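PDB 3L9V: putative thiol-disulfide isomerase or thioredoxin from Salmonella enterica subsp. enterica serovar Typhimurium, which probably catalyses thiol-disulfide exchange on substrate proteins, as a DsbA-like oxidoreductase built on the thioredoxin fold. Local coordinates for residues Gly64-Val76 and Ser121-Glu135. Residues are numbered along the deposited sequence; the frame is centred on the assembly and turned at random.
Sequences GHELTRAWALAMV and SIKSPAVNDMVALQE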
loop_
_atom_site.group_PDB
_atom_site.type_symbol
_atom_site.label_atom_id
_atom_site.label_comp_id
_atom_site.label_asym_id
_atom_site.label_seq_id
_atom_site.Cartn_x
_atom_site.Cartn_y
_atom_site.Cartn_z
ATOM N N GLY A 64 -6.177 -3.681 -12.237
ATOM C CA GLY A 64 -6.247 -3.937 -10.800
ATOM C C GLY A 64 -5.556 -5.220 -10.364
ATOM O O GLY A 64 -4.743 -5.238 -9.446
ATOM N N HIS A 65 -5.876 -6.312 -11.033
ATOM C CA HIS A 65 -5.403 -7.606 -10.572
ATOM C C HIS A 65 -3.962 -7.828 -10.945
ATOM O O HIS A 65 -3.240 -8.512 -10.227
ATOM C CB HIS A 65 -6.272 -8.732 -11.134
ATOM C CG HIS A 65 -7.626 -8.814 -10.508
ATOM N ND1 HIS A 65 -7.875 -9.569 -9.379
ATOM C CD2 HIS A 65 -8.803 -8.236 -10.846
ATOM C CE1 HIS A 65 -9.152 -9.464 -9.062
ATOM N NE2 HIS A 65 -9.738 -8.662 -9.938
ATOM N N GLU A 66 -3.552 -7.256 -12.077
ATOM C CA GLU A 66 -2.175 -7.393 -12.550
ATOM C C GLU A 66 -1.202 -6.633 -11.646
ATOM O O GLU A 66 -0.105 -7.108 -11.345
ATOM C CB GLU A 66 -2.052 -6.869 -13.993
ATOM C CG GLU A 66 -2.639 -7.785 -15.050
ATOM C CD GLU A 66 -4.113 -7.491 -15.360
ATOM O OE1 GLU A 66 -4.785 -6.749 -14.596
ATOM O OE2 GLU A 66 -4.604 -8.025 -16.371
ATOM N N LEU A 67 -1.599 -5.434 -11.230
ATOM C CA LEU A 67 -0.816 -4.666 -10.276
ATOM C C LEU A 67 -0.702 -5.410 -8.926
ATOM O O LEU A 67 0.375 -5.515 -8.378
ATOM C CB LEU A 67 -1.414 -3.264 -10.117
ATOM C CG LEU A 67 -1.191 -2.443 -11.420
ATOM C CD1 LEU A 67 -2.036 -1.205 -11.413
ATOM C CD2 LEU A 67 0.286 -2.068 -11.567
ATOM N N THR A 68 -1.815 -5.928 -8.407
ATOM C CA THR A 68 -1.774 -6.692 -7.156
ATOM C C THR A 68 -0.768 -7.858 -7.219
ATOM O O THR A 68 -0.048 -8.105 -6.272
ATOM C CB THR A 68 -3.184 -7.223 -6.759
ATOM O OG1 THR A 68 -4.044 -6.117 -6.448
ATOM C CG2 THR A 68 -3.130 -8.209 -5.513
ATOM N N ARG A 69 -0.729 -8.556 -8.340
ATOM C CA ARG A 69 0.202 -9.673 -8.526
ATOM C C ARG A 69 1.606 -9.129 -8.664
ATOM O O ARG A 69 2.535 -9.698 -8.122
ATOM C CB ARG A 69 -0.191 -10.520 -9.749
ATOM C CG ARG A 69 0.735 -11.749 -10.044
ATOM C CD ARG A 69 0.064 -12.713 -11.037
ATOM N NE ARG A 69 -0.991 -13.487 -10.403
ATOM C CZ ARG A 69 -0.784 -14.605 -9.709
ATOM N NH1 ARG A 69 0.443 -15.096 -9.591
ATOM N NH2 ARG A 69 -1.803 -15.236 -9.138
ATOM N N ALA A 70 1.756 -8.005 -9.365
ATOM C CA ALA A 70 3.060 -7.378 -9.511
ATOM C C ALA A 70 3.582 -6.950 -8.142
ATOM O O ALA A 70 4.760 -7.153 -7.823
ATOM C CB ALA A 70 2.980 -6.183 -10.462
ATOM N N TRP A 71 2.686 -6.387 -7.322
ATOM C CA TRP A 71 3.041 -6.017 -5.955
ATOM C C TRP A 71 3.384 -7.242 -5.085
ATOM O O TRP A 71 4.283 -7.203 -4.263
ATOM C CB TRP A 71 1.874 -5.250 -5.315
ATOM C CG TRP A 71 2.232 -4.648 -4.005
ATOM C CD1 TRP A 71 1.796 -5.054 -2.763
ATOM C CD2 TRP A 71 3.095 -3.518 -3.782
ATOM N NE1 TRP A 71 2.360 -4.256 -1.787
ATOM C CE2 TRP A 71 3.143 -3.299 -2.383
ATOM C CE3 TRP A 71 3.845 -2.684 -4.626
ATOM C CZ2 TRP A 71 3.893 -2.263 -1.809
ATOM C CZ3 TRP A 71 4.597 -1.669 -4.065
ATOM C CH2 TRP A 71 4.614 -1.458 -2.662
ATOM N N ALA A 72 2.610 -8.300 -5.240
ATOM C CA ALA A 72 2.915 -9.561 -4.566
ATOM C C ALA A 72 4.360 -9.966 -4.909
ATOM O O ALA A 72 5.113 -10.427 -4.058
ATOM C CB ALA A 72 1.908 -10.633 -5.011
ATOM N N LEU A 73 4.764 -9.743 -6.157
ATOM C CA LEU A 73 6.109 -10.137 -6.584
ATOM C C LEU A 73 7.140 -9.245 -5.909
ATOM O O LEU A 73 8.121 -9.728 -5.325
ATOM C CB LEU A 73 6.243 -10.101 -8.126
ATOM C CG LEU A 73 7.635 -10.482 -8.623
ATOM C CD1 LEU A 73 8.009 -11.917 -8.190
ATOM C CD2 LEU A 73 7.695 -10.317 -10.151
ATOM N N ALA A 74 6.906 -7.933 -5.976
ATOM C CA ALA A 74 7.691 -6.971 -5.216
ATOM C C ALA A 74 7.871 -7.385 -3.739
ATOM O O ALA A 74 8.970 -7.345 -3.205
ATOM C CB ALA A 74 7.025 -5.592 -5.268
HETATM N N MSE A 75 6.779 -7.721 -3.067
HETATM C CA MSE A 75 6.877 -8.135 -1.665
HETATM C C MSE A 75 7.767 -9.390 -1.525
HETATM O O MSE A 75 8.701 -9.418 -0.732
HETATM C CB MSE A 75 5.478 -8.395 -1.074
HETATM C CG MSE A 75 4.485 -7.200 -1.129
HETATM SE SE MSE A 75 2.670 -7.727 -0.488
HETATM C CE MSE A 75 3.152 -7.454 1.357
ATOM N N VAL A 76 7.494 -10.422 -2.309
ATOM C CA VAL A 76 8.344 -11.613 -2.255
ATOM C C VAL A 76 9.830 -11.249 -2.435
ATOM O O VAL A 76 10.683 -11.784 -1.731
ATOM C CB VAL A 76 7.907 -12.660 -3.280
ATOM C CG1 VAL A 76 8.949 -13.794 -3.383
ATOM C CG2 VAL A 76 6.538 -13.224 -2.892
ATOM N N SER A 121 8.604 -15.929 -12.463
ATOM C CA SER A 121 8.400 -15.568 -11.081
ATOM C C SER A 121 6.993 -15.069 -10.828
ATOM O O SER A 121 6.415 -15.374 -9.796
ATOM C CB SER A 121 9.407 -14.514 -10.658
ATOM O OG SER A 121 10.676 -15.084 -10.507
ATOM N N ILE A 122 6.457 -14.295 -11.769
ATOM C CA ILE A 122 5.165 -13.624 -11.591
ATOM C C ILE A 122 4.069 -14.634 -11.267
ATOM O O ILE A 122 3.046 -14.300 -10.656
ATOM C CB ILE A 122 4.773 -12.801 -12.852
ATOM C CG1 ILE A 122 3.703 -11.741 -12.525
ATOM C CG2 ILE A 122 4.365 -13.725 -14.002
ATOM C CD1 ILE A 122 4.239 -10.607 -11.607
ATOM N N LYS A 123 4.291 -15.881 -11.672
ATOM C CA LYS A 123 3.293 -16.934 -11.477
ATOM C C LYS A 123 3.783 -18.047 -10.539
ATOM O O LYS A 123 3.179 -19.120 -10.460
ATOM C CB LYS A 123 2.859 -17.522 -12.823
ATOM C CG LYS A 123 3.991 -18.111 -13.671
ATOM C CD LYS A 123 3.414 -18.931 -14.823
ATOM C CE LYS A 123 4.445 -19.854 -15.459
ATOM N NZ LYS A 123 5.393 -19.098 -16.315
ATOM N N SER A 124 4.882 -17.776 -9.837
ATOM C CA SER A 124 5.450 -18.699 -8.856
ATOM C C SER A 124 4.485 -18.958 -7.697
ATOM O O SER A 124 3.675 -18.104 -7.361
ATOM C CB SER A 124 6.739 -18.104 -8.281
ATOM O OG SER A 124 6.449 -16.883 -7.615
ATOM N N PRO A 125 4.587 -20.141 -7.073
ATOM C CA PRO A 125 3.790 -20.424 -5.873
ATOM C C PRO A 125 3.900 -19.321 -4.818
ATOM O O PRO A 125 2.883 -18.930 -4.238
ATOM C CB PRO A 125 4.391 -21.731 -5.352
ATOM C CG PRO A 125 4.867 -22.427 -6.591
ATOM C CD PRO A 125 5.328 -21.329 -7.543
ATOM N N ALA A 126 5.109 -18.830 -4.568
ATOM C CA ALA A 126 5.306 -17.794 -3.560
ATOM C C ALA A 126 4.543 -16.495 -3.883
ATOM O O ALA A 126 4.041 -15.821 -2.983
ATOM C CB ALA A 126 6.779 -17.514 -3.361
ATOM N N VAL A 127 4.459 -16.150 -5.164
ATOM C CA VAL A 127 3.701 -14.975 -5.583
ATOM C C VAL A 127 2.224 -15.291 -5.527
ATOM O O VAL A 127 1.424 -14.449 -5.123
ATOM C CB VAL A 127 4.099 -14.496 -6.992
ATOM C CG1 VAL A 127 3.254 -13.292 -7.424
ATOM C CG2 VAL A 127 5.510 -14.114 -6.975
ATOM N N ASN A 128 1.864 -16.509 -5.929
ATOM C CA ASN A 128 0.487 -16.959 -5.815
ATOM C C ASN A 128 0.011 -16.806 -4.374
ATOM O O ASN A 128 -1.105 -16.329 -4.141
ATOM C CB ASN A 128 0.323 -18.421 -6.243
ATOM C CG ASN A 128 0.438 -18.616 -7.741
ATOM O OD1 ASN A 128 0.305 -17.674 -8.517
ATOM N ND2 ASN A 128 0.679 -19.857 -8.152
ATOM N N ASP A 129 0.864 -17.206 -3.426
ATOM C CA ASP A 129 0.541 -17.132 -2.004
ATOM C C ASP A 129 0.334 -15.678 -1.597
ATOM O O ASP A 129 -0.541 -15.381 -0.815
ATOM C CB ASP A 129 1.675 -17.683 -1.142
ATOM C CG ASP A 129 1.764 -19.203 -1.164
ATOM O OD1 ASP A 129 0.938 -19.850 -1.830
ATOM O OD2 ASP A 129 2.676 -19.740 -0.508
HETATM N N MSE A 130 1.164 -14.782 -2.125
HETATM C CA MSE A 130 1.150 -13.391 -1.694
HETATM C C MSE A 130 -0.060 -12.636 -2.270
HETATM O O MSE A 130 -0.573 -11.693 -1.664
HETATM C CB MSE A 130 2.463 -12.702 -2.045
HETATM C CG MSE A 130 2.807 -11.531 -1.144
HETATM SE SE MSE A 130 3.109 -12.084 0.714
HETATM C CE MSE A 130 3.864 -10.429 1.371
ATOM N N VAL A 131 -0.502 -13.065 -3.443
ATOM C CA VAL A 131 -1.747 -12.584 -4.018
ATOM C C VAL A 131 -2.894 -13.082 -3.141
ATOM O O VAL A 131 -3.797 -12.316 -2.783
ATOM C CB VAL A 131 -1.940 -13.056 -5.480
ATOM C CG1 VAL A 131 -3.284 -12.651 -5.996
ATOM C CG2 VAL A 131 -0.838 -12.491 -6.419
ATOM N N ALA A 132 -2.849 -14.363 -2.769
ATOM C CA ALA A 132 -3.878 -14.902 -1.886
ATOM C C ALA A 132 -3.941 -14.085 -0.615
ATOM O O ALA A 132 -5.018 -13.696 -0.173
ATOM C CB ALA A 132 -3.604 -16.352 -1.550
ATOM N N LEU A 133 -2.786 -13.826 -0.015
ATOM C CA LEU A 133 -2.767 -13.089 1.236
ATOM C C LEU A 133 -3.420 -11.702 1.089
ATOM O O LEU A 133 -4.211 -11.287 1.951
ATOM C CB LEU A 133 -1.346 -12.942 1.756
ATOM C CG LEU A 133 -1.252 -12.101 3.033
ATOM C CD1 LEU A 133 -1.854 -12.836 4.245
ATOM C CD2 LEU A 133 0.178 -11.677 3.308
ATOM N N GLN A 134 -3.098 -10.987 0.008
ATOM C CA GLN A 134 -3.634 -9.628 -0.169
ATOM C C GLN A 134 -5.144 -9.636 -0.283
ATOM O O GLN A 134 -5.839 -8.769 0.286
ATOM C CB GLN A 134 -2.996 -8.917 -1.366
ATOM C CG GLN A 134 -1.504 -8.575 -1.138
ATOM C CD GLN A 134 -0.874 -7.947 -2.379
ATOM O OE1 GLN A 134 -0.835 -6.721 -2.513
ATOM N NE2 GLN A 134 -0.383 -8.792 -3.294
ATOM N N GLU A 135 -5.656 -10.626 -1.005
ATOM C CA GLU A 135 -7.086 -10.724 -1.210
ATOM C C GLU A 135 -7.772 -11.222 0.070
ATOM O O GLU A 135 -8.883 -10.801 0.382
ATOM C CB GLU A 135 -7.404 -11.627 -2.399
ATOM C CG GLU A 135 -6.762 -11.183 -3.725
ATOM C CD GLU A 135 -7.379 -9.900 -4.317
ATOM O OE1 GLU A 135 -8.249 -9.285 -3.662
ATOM O OE2 GLU A 135 -6.986 -9.505 -5.446
HETATM O O HOH W 1 -6.098 -10.777 -7.626
#
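Ala72 plugs into a hole formed by Val127, Met130, Val131 and Gln134 where two helices of this DsbA-like fold cross: helix 64-77, first of the helical insertion in the thioredoxin fold, and helix 125-140, which leads back to the sheet. The axes of segments 64-76 and 125-135 come within 8.3 Å of each other, at 117° between their N-to-C directions. The packing is reciprocal knobs-into-holes, since Val127 in turn sits among Arg69, Ala72, Leu73 and Val76. Leu73 CD1 lies 3.5 Å from Val127 CG2, while its other branch meets Ile122 CD1.

Polar grips flank this apolar seam. Arg69, its chain bent at chi3 (-75°), brings NH1 to Ile122 O at 2.9 Å and to Asn128 OD1 at 2.8 Å, both near the guanidinium plane; NH2 adds a weak bond to OD1. Val131 CG2 lies over one face of the guanidinium, 3.9 Å above its plane. A water joins His65 ND1 to Glu135 OE2, which also bonds Ser58.

Gln134 ties the pair to the sheet. Its OE1 accepts from His56 N of strand 52-56 and touches the Trp71 ring edge at CD1. On the same amide, NE2 donates to Thr68 O at 3.1 Å, reaching that carbonyl from the face opposite Ala72 N.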